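Local coordinates for protein thermophilic dibenzothiophene desulfurization enzyme C (PDB 5XDC) that probably catalyses the FMNH2-dependent oxidation of dibenzothiophene by molecular oxygen, first to the sulfoxide and then to the sulfone, working as a tetramer, at residues A271-S274 with R275-R279; T290-P293 with Y294-A297; I262-G265 with A266-A270. All coordinates share one frame; numbering follows the deposited sequence.

Contact 1: residues A271-S274 with R275-R279; sequences AHYS and RSHSR. With SO4 (sulfate ion), chain L.
Tyr273 and His277, where helix 247-276 ends, form an offset aromatic stack: ring centroids 4.2 Å apart, planes inclined by 17°. His277 ND1 sits over one face of the phenol ring toward its rim, and His277 CB adds a CH-pi contact. With CG trans to the backbone N (chi1 -178°), the phenol lies on the carbonyl side, where His277 follows.

Hydrogen bonds finish the helix. Tyr273 O accepts from His277 N and, at 3.1 Å, from His277 ND1, on a carbonyl lone pair and nearly in the imidazole plane, fixing the ring's rotation. Ser276 OG lies 3.0 Å from His272 O and bonds it from one face, Ser276 N from the other.

Arg275 meets a sulfate, probably from the crystallisation liquor: Arg275 NE reaches sulfate O1 weakly, at 3.3 Å; NE and NH2 also point at O3, at the guanidinium edge, but its place is unsure.

A leucine in place of Tyr273 would probably leave the His277 imidazole without its stacking partner.

Tyr273 also packs on helix 365-369 and Phe373, Ser274 on helix 331-363 with a hydrogen bond to Tyr299 OH, while Arg275 NH1 is hydrogen-bonded to Leu403 O of the second subunit.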
loop_
_atom_site.group_PDB
_atom_site.type_symbol
_atom_site.label_atom_id
_atom_site.label_comp_id
_atom_site.label_asym_id
_atom_site.label_seq_id
_atom_site.Cartn_x
_atom_site.Cartn_y
_atom_site.Cartn_z
ATOM N N ALA B 271 16.190 15.004 -1.669
ATOM C CA ALA B 271 15.927 16.106 -2.589
ATOM C C ALA B 271 17.227 16.774 -3.016
ATOM O O ALA B 271 17.435 17.072 -4.203
ATOM C CB ALA B 271 14.994 17.121 -1.931
ATOM N N HIS B 272 18.122 16.999 -2.056
ATOM C CA HIS B 272 19.427 17.576 -2.361
ATOM C C HIS B 272 20.194 16.728 -3.366
ATOM O O HIS B 272 20.771 17.258 -4.325
ATOM C CB HIS B 272 20.228 17.739 -1.072
ATOM C CG HIS B 272 21.602 18.293 -1.286
ATOM N ND1 HIS B 272 22.708 17.490 -1.463
ATOM C CD2 HIS B 272 22.047 19.569 -1.366
ATOM C CE1 HIS B 272 23.777 18.248 -1.638
ATOM N NE2 HIS B 272 23.403 19.513 -1.581
ATOM N N TYR B 273 20.196 15.407 -3.176
ATOM C CA TYR B 273 20.859 14.511 -4.116
ATOM C C TYR B 273 20.215 14.587 -5.492
ATOM O O TYR B 273 20.907 14.653 -6.512
ATOM C CB TYR B 273 20.819 13.074 -3.600
ATOM C CG TYR B 273 21.531 12.118 -4.517
ATOM C CD1 TYR B 273 20.881 11.541 -5.599
ATOM C CD2 TYR B 273 22.868 11.787 -4.299
ATOM C CE1 TYR B 273 21.529 10.672 -6.443
ATOM C CE2 TYR B 273 23.531 10.922 -5.141
ATOM C CZ TYR B 273 22.864 10.369 -6.210
ATOM O OH TYR B 273 23.542 9.504 -7.031
ATOM N N SER B 274 18.883 14.557 -5.539
ATOM C CA SER B 274 18.182 14.599 -6.815
ATOM C C SER B 274 18.528 15.866 -7.590
ATOM O O SER B 274 18.763 15.822 -8.802
ATOM C CB SER B 274 16.673 14.506 -6.576
ATOM O OG SER B 274 16.282 13.182 -6.238
ATOM N N ARG B 275 18.564 17.006 -6.905
ATOM C CA ARG B 275 18.833 18.264 -7.588
ATOM C C ARG B 275 20.249 18.309 -8.149
ATOM O O ARG B 275 20.475 18.929 -9.195
ATOM C CB ARG B 275 18.604 19.434 -6.643
ATOM C CG ARG B 275 17.122 19.735 -6.417
ATOM C CD ARG B 275 16.904 20.999 -5.633
ATOM N NE ARG B 275 17.473 20.926 -4.292
ATOM C CZ ARG B 275 16.810 20.634 -3.176
ATOM N NH1 ARG B 275 15.505 20.371 -3.189
ATOM N NH2 ARG B 275 17.477 20.599 -2.029
ATOM N N SER B 276 21.207 17.658 -7.492
ATOM C CA SER B 276 22.601 17.780 -7.900
ATOM C C SER B 276 23.099 16.576 -8.681
ATOM O O SER B 276 24.220 16.617 -9.194
ATOM C CB SER B 276 23.494 18.013 -6.674
ATOM O OG SER B 276 23.396 16.938 -5.761
ATOM N N HIS B 277 22.296 15.519 -8.789
ATOM C CA HIS B 277 22.579 14.376 -9.654
ATOM C C HIS B 277 21.295 14.046 -10.420
ATOM O O HIS B 277 20.662 13.012 -10.194
ATOM C CB HIS B 277 23.073 13.190 -8.844
ATOM C CG HIS B 277 24.159 13.536 -7.876
ATOM N ND1 HIS B 277 23.908 14.125 -6.657
ATOM C CD2 HIS B 277 25.502 13.396 -7.956
ATOM C CE1 HIS B 277 25.050 14.325 -6.023
ATOM N NE2 HIS B 277 26.033 13.896 -6.792
ATOM N N SER B 278 20.912 14.935 -11.337
ATOM C CA SER B 278 19.603 14.866 -11.988
ATOM C C SER B 278 19.658 14.189 -13.358
ATOM O O SER B 278 18.953 14.604 -14.286
ATOM C CB SER B 278 19.009 16.268 -12.103
ATOM O OG SER B 278 19.861 17.124 -12.840
ATOM N N ARG B 279 20.451 13.131 -13.506
ATOM C CA ARG B 279 20.562 12.409 -14.777
ATOM C C ARG B 279 19.265 11.673 -15.097
ATOM O O ARG B 279 18.924 10.712 -14.393
ATOM C CB ARG B 279 21.724 11.413 -14.727
HETATM S S SO4 L . 20.659 22.448 -3.056
HETATM O O1 SO4 L . 20.202 22.806 -4.395
HETATM O O2 SO4 L . 20.231 23.435 -2.072
HETATM O O3 SO4 L . 20.082 21.159 -2.695
HETATM O O4 SO4 L . 22.118 22.375 -3.057
#

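Contact 2: residues T290-P293 with Y294-A297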
loop_
_atom_site.group_PDB
_atom_site.type_symbol
_atom_site.label_atom_id
_atom_site.label_comp_id
_atom_site.label_asym_id
_atom_site.label_seq_id
_atom_site.Cartn_x
_atom_site.Cartn_y
_atom_site.Cartn_z
ATOM N N THR B 290 14.628 16.031 -12.228
ATOM C CA THR B 290 13.786 16.844 -11.365
ATOM C C THR B 290 12.480 17.249 -12.032
ATOM O O THR B 290 11.643 17.871 -11.369
ATOM C CB THR B 290 14.530 18.105 -10.928
ATOM O OG1 THR B 290 15.032 18.774 -12.091
ATOM C CG2 THR B 290 15.692 17.767 -9.988
ATOM N N GLU B 291 12.306 16.942 -13.324
ATOM C CA GLU B 291 11.050 17.131 -14.041
ATOM C C GLU B 291 10.367 15.812 -14.375
ATOM O O GLU B 291 9.312 15.816 -15.024
ATOM C CB GLU B 291 11.297 17.911 -15.343
ATOM C CG GLU B 291 11.961 19.281 -15.145
ATOM C CD GLU B 291 11.193 20.177 -14.188
ATOM O OE1 GLU B 291 11.822 20.731 -13.255
ATOM O OE2 GLU B 291 9.961 20.321 -14.368
ATOM N N ASP B 292 10.948 14.693 -13.983
ATOM C CA ASP B 292 10.371 13.399 -14.279
ATOM C C ASP B 292 9.063 13.245 -13.505
ATOM O O ASP B 292 9.029 13.522 -12.302
ATOM C CB ASP B 292 11.376 12.300 -13.908
ATOM C CG ASP B 292 10.882 10.926 -14.237
ATOM O OD1 ASP B 292 10.064 10.382 -13.458
ATOM O OD2 ASP B 292 11.311 10.381 -15.278
ATOM N N PRO B 293 7.968 12.837 -14.150
ATOM C CA PRO B 293 6.688 12.796 -13.429
ATOM C C PRO B 293 6.677 11.799 -12.294
ATOM O O PRO B 293 5.969 12.011 -11.302
ATOM C CB PRO B 293 5.677 12.414 -14.521
ATOM C CG PRO B 293 6.484 11.752 -15.574
ATOM C CD PRO B 293 7.810 12.437 -15.557
ATOM N N TYR B 294 7.451 10.719 -12.408
ATOM C CA TYR B 294 7.438 9.671 -11.398
ATOM C C TYR B 294 8.355 10.028 -10.230
ATOM O O TYR B 294 8.021 9.729 -9.078
ATOM C CB TYR B 294 7.806 8.343 -12.070
ATOM C CG TYR B 294 6.906 8.051 -13.274
ATOM C CD1 TYR B 294 5.522 8.061 -13.144
ATOM C CD2 TYR B 294 7.439 7.832 -14.535
ATOM C CE1 TYR B 294 4.686 7.828 -14.227
ATOM C CE2 TYR B 294 6.614 7.597 -15.635
ATOM C CZ TYR B 294 5.237 7.590 -15.471
ATOM O OH TYR B 294 4.407 7.356 -16.545
ATOM N N VAL B 295 9.465 10.725 -10.500
ATOM C CA VAL B 295 10.279 11.302 -9.430
ATOM C C VAL B 295 9.454 12.297 -8.628
ATOM O O VAL B 295 9.443 12.276 -7.391
ATOM C CB VAL B 295 11.539 11.973 -10.007
ATOM C CG1 VAL B 295 12.306 12.745 -8.927
ATOM C CG2 VAL B 295 12.437 10.942 -10.668
ATOM N N LEU B 296 8.762 13.200 -9.327
ATOM C CA LEU B 296 7.947 14.197 -8.650
ATOM C C LEU B 296 6.855 13.551 -7.811
ATOM O O LEU B 296 6.541 14.030 -6.713
ATOM C CB LEU B 296 7.346 15.159 -9.675
ATOM C CG LEU B 296 8.358 16.155 -10.242
ATOM C CD1 LEU B 296 7.771 16.934 -11.400
ATOM C CD2 LEU B 296 8.824 17.111 -9.160
ATOM N N ALA B 297 6.265 12.461 -8.307
ATOM C CA ALA B 297 5.198 11.792 -7.573
ATOM C C ALA B 297 5.707 11.186 -6.271
ATOM O O ALA B 297 5.007 11.202 -5.251
ATOM C CB ALA B 297 4.558 10.722 -8.456
#
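Asp292 caps the amino end of helix 293-324, meeting Tyr294 and Val295 in a local N-cap contact where the loop after helix 247-276 turns into the next long helix of the acyl-CoA dehydrogenase-like C-terminal region. One carboxylate oxygen does the capping: Asp292 OD1 accepts from Tyr294 N at 2.8 Å and from Val295 N at 3.0 Å, both on its anti side. The second bond is the straighter (158° at the hydrogen) and lies nearer the carboxylate plane. The side chain can fold back over the helix end because its CG is trans to the backbone N (chi1 -178°). Two amide groups of the first turn are thereby satisfied, and the helix dipole would be expected to stabilise the negative charge. The other oxygen, OD2, bonds Tyr393 OH of the fourth subunit, so the cap also takes part in the tetramer.

Behind the cap the regular helix begins, with Leu296 N bonded to Asp292 O at 3.0 Å, nearly straight. Val295 CG2 packs on Asp292 CB, the two side chains crossing at about a right angle, while the Leu296 side chain folds back over Asp292 O toward Thr290 O. Around this turn the subunits converge: Glu291 makes a salt bridge with Arg406 of the second subunit, and Tyr294 OH bonds Pro293 O of the third subunit, whose own Tyr294 OH bonds Pro293 O here.

Pro293 and Tyr294 add a CH-pi contact, with Pro293 CG 4.1 Å from the centroid of the Tyr294 ring and only 9° off its normal.

Contact 3: residues I262-G265 with A266-A270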
loop_
_atom_site.group_PDB
_atom_site.type_symbol
_atom_site.label_atom_id
_atom_site.label_comp_id
_atom_site.label_asym_id
_atom_site.label_seq_id
_atom_site.Cartn_x
_atom_site.Cartn_y
_atom_site.Cartn_z
ATOM N N ILE B 262 13.543 11.837 11.435
ATOM C CA ILE B 262 14.294 11.025 10.476
ATOM C C ILE B 262 13.667 11.144 9.094
ATOM O O ILE B 262 14.369 11.311 8.092
ATOM C CB ILE B 262 14.360 9.558 10.940
ATOM C CG1 ILE B 262 15.201 9.430 12.208
ATOM C CG2 ILE B 262 14.920 8.673 9.829
ATOM C CD1 ILE B 262 15.061 8.096 12.886
ATOM N N ALA B 263 12.332 11.093 9.031
ATOM C CA ALA B 263 11.622 11.192 7.760
ATOM C C ALA B 263 11.915 12.514 7.063
ATOM O O ALA B 263 12.153 12.548 5.851
ATOM C CB ALA B 263 10.121 11.030 7.981
ATOM N N ARG B 264 11.863 13.621 7.807
ATOM C CA ARG B 264 12.137 14.925 7.212
ATOM C C ARG B 264 13.590 15.022 6.762
ATOM O O ARG B 264 13.874 15.490 5.656
ATOM C CB ARG B 264 11.793 16.047 8.192
ATOM C CG ARG B 264 12.152 17.434 7.656
ATOM C CD ARG B 264 11.414 18.560 8.390
ATOM N NE ARG B 264 9.995 18.636 8.017
ATOM C CZ ARG B 264 9.522 19.249 6.933
ATOM N NH1 ARG B 264 10.348 19.847 6.079
ATOM N NH2 ARG B 264 8.206 19.258 6.695
ATOM N N GLY B 265 14.524 14.545 7.585
ATOM C CA GLY B 265 15.921 14.582 7.185
ATOM C C GLY B 265 16.191 13.757 5.942
ATOM O O GLY B 265 16.941 14.175 5.054
ATOM N N ALA B 266 15.592 12.570 5.871
ATOM C CA ALA B 266 15.749 11.710 4.704
ATOM C C ALA B 266 15.197 12.383 3.452
ATOM O O ALA B 266 15.820 12.353 2.385
ATOM C CB ALA B 266 15.042 10.382 4.954
ATOM N N LEU B 267 14.010 12.963 3.552
ATOM C CA LEU B 267 13.396 13.569 2.376
ATOM C C LEU B 267 14.227 14.745 1.869
ATOM O O LEU B 267 14.436 14.888 0.660
ATOM C CB LEU B 267 11.966 13.997 2.705
ATOM C CG LEU B 267 10.943 14.159 1.584
ATOM C CD1 LEU B 267 10.832 12.943 0.712
ATOM C CD2 LEU B 267 9.578 14.491 2.207
ATOM N N GLU B 268 14.703 15.603 2.778
ATOM C CA GLU B 268 15.535 16.736 2.374
ATOM C C GLU B 268 16.860 16.269 1.786
ATOM O O GLU B 268 17.317 16.810 0.774
ATOM C CB GLU B 268 15.789 17.665 3.559
ATOM C CG GLU B 268 14.575 18.427 4.042
ATOM C CD GLU B 268 14.164 19.552 3.105
ATOM O OE1 GLU B 268 14.720 19.658 1.986
ATOM O OE2 GLU B 268 13.279 20.338 3.498
ATOM N N GLU B 269 17.489 15.262 2.395
ATOM C CA GLU B 269 18.757 14.770 1.861
ATOM C C GLU B 269 18.566 14.166 0.479
ATOM O O GLU B 269 19.399 14.354 -0.414
ATOM C CB GLU B 269 19.373 13.742 2.818
ATOM C CG GLU B 269 20.642 13.054 2.331
ATOM C CD GLU B 269 21.883 13.923 2.453
ATOM O OE1 GLU B 269 22.978 13.424 2.106
ATOM O OE2 GLU B 269 21.768 15.098 2.877
ATOM N N ALA B 270 17.484 13.412 0.290
ATOM C CA ALA B 270 17.186 12.868 -1.024
ATOM C C ALA B 270 16.988 13.994 -2.033
ATOM O O ALA B 270 17.557 13.965 -3.130
ATOM C CB ALA B 270 15.954 11.974 -0.947
#
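Arg264 and Glu268 leave the helix by different first torsions and still end side by side, pointing the same way. In Arg264, CG is trans to the backbone N (chi1 176°) and the chain bends at chi3; in Glu268, CG instead stands opposite the carbonyl carbon (chi1 -69°), with a further bend at chi2. The result brings Arg264 NH1 to 3.9 Å from Glu268 OE2, a long salt bridge. The carboxylate oxygen comes to the edge of the guanidinium, near its plane, but the two flat groups are turned 49° apart. The pairing belongs to one of two deposited conformers of Glu268, and is therefore doubtful as well as long. Arg264 has a firmer partner in Glu310 of helix 293-324, bound through NE, so Glu268 is at most a second, weaker counter-charge.

Close to the backbone the fit is tighter. Glu268 CG lies 3.4 Å from Arg264 O, the same carbonyl that accepts Glu268 N at 3.0 Å with an almost straight bond. Ala266 CB rests 3.3 Å from Ile262 O, and Glu269 CB approaches Gly265 O to the same distance; each of these carbonyls also receives the amide of the residue whose CB touches it. Leu267 repeats the pattern, its N bonded to Ala263 O at 3.0 Å.

The sides of this helix face different neighbours. Ile262 and Ala266 pack on helices 331-363 and 376-385, Leu267 meets Leu359 of its own chain and Phe402 of the second subunit, and Glu268 also packs on that phenylalanine. Successive i to i+4 bonds, with an i to i+4 arginine-glutamate pair on the flank, mark an uninterrupted alpha helix, here a central stretch of helix 247-276 within the acyl-CoA dehydrogenase-type C-terminal helical bundle.

How the contacts relate
Contacts 3 and 1 follow one another along helix 247-276, centres 13 Å apart, contact 3 mid-helix and contact 1 at the carboxyl end. Contact 2 opens helix 293-324, its centre 12 Å from that of contact 1; these two touch where Thr290 CG2 packs 3.8 Å from Ser274 O. Contacts 2 and 3 do not meet, their nearest atoms being about 8 Å apart. All three reach the second subunit. Contact 1 lies closest to the flavin site, which is empty of FMN in this chain: it holds FMN-binding Arg279, and its Tyr273 side chain is about 3 Å from that of FMN-binding Arg366. A bound indole lies about 11 Å from the Tyr273 side chain, and one about 10 Å from that of Ile262.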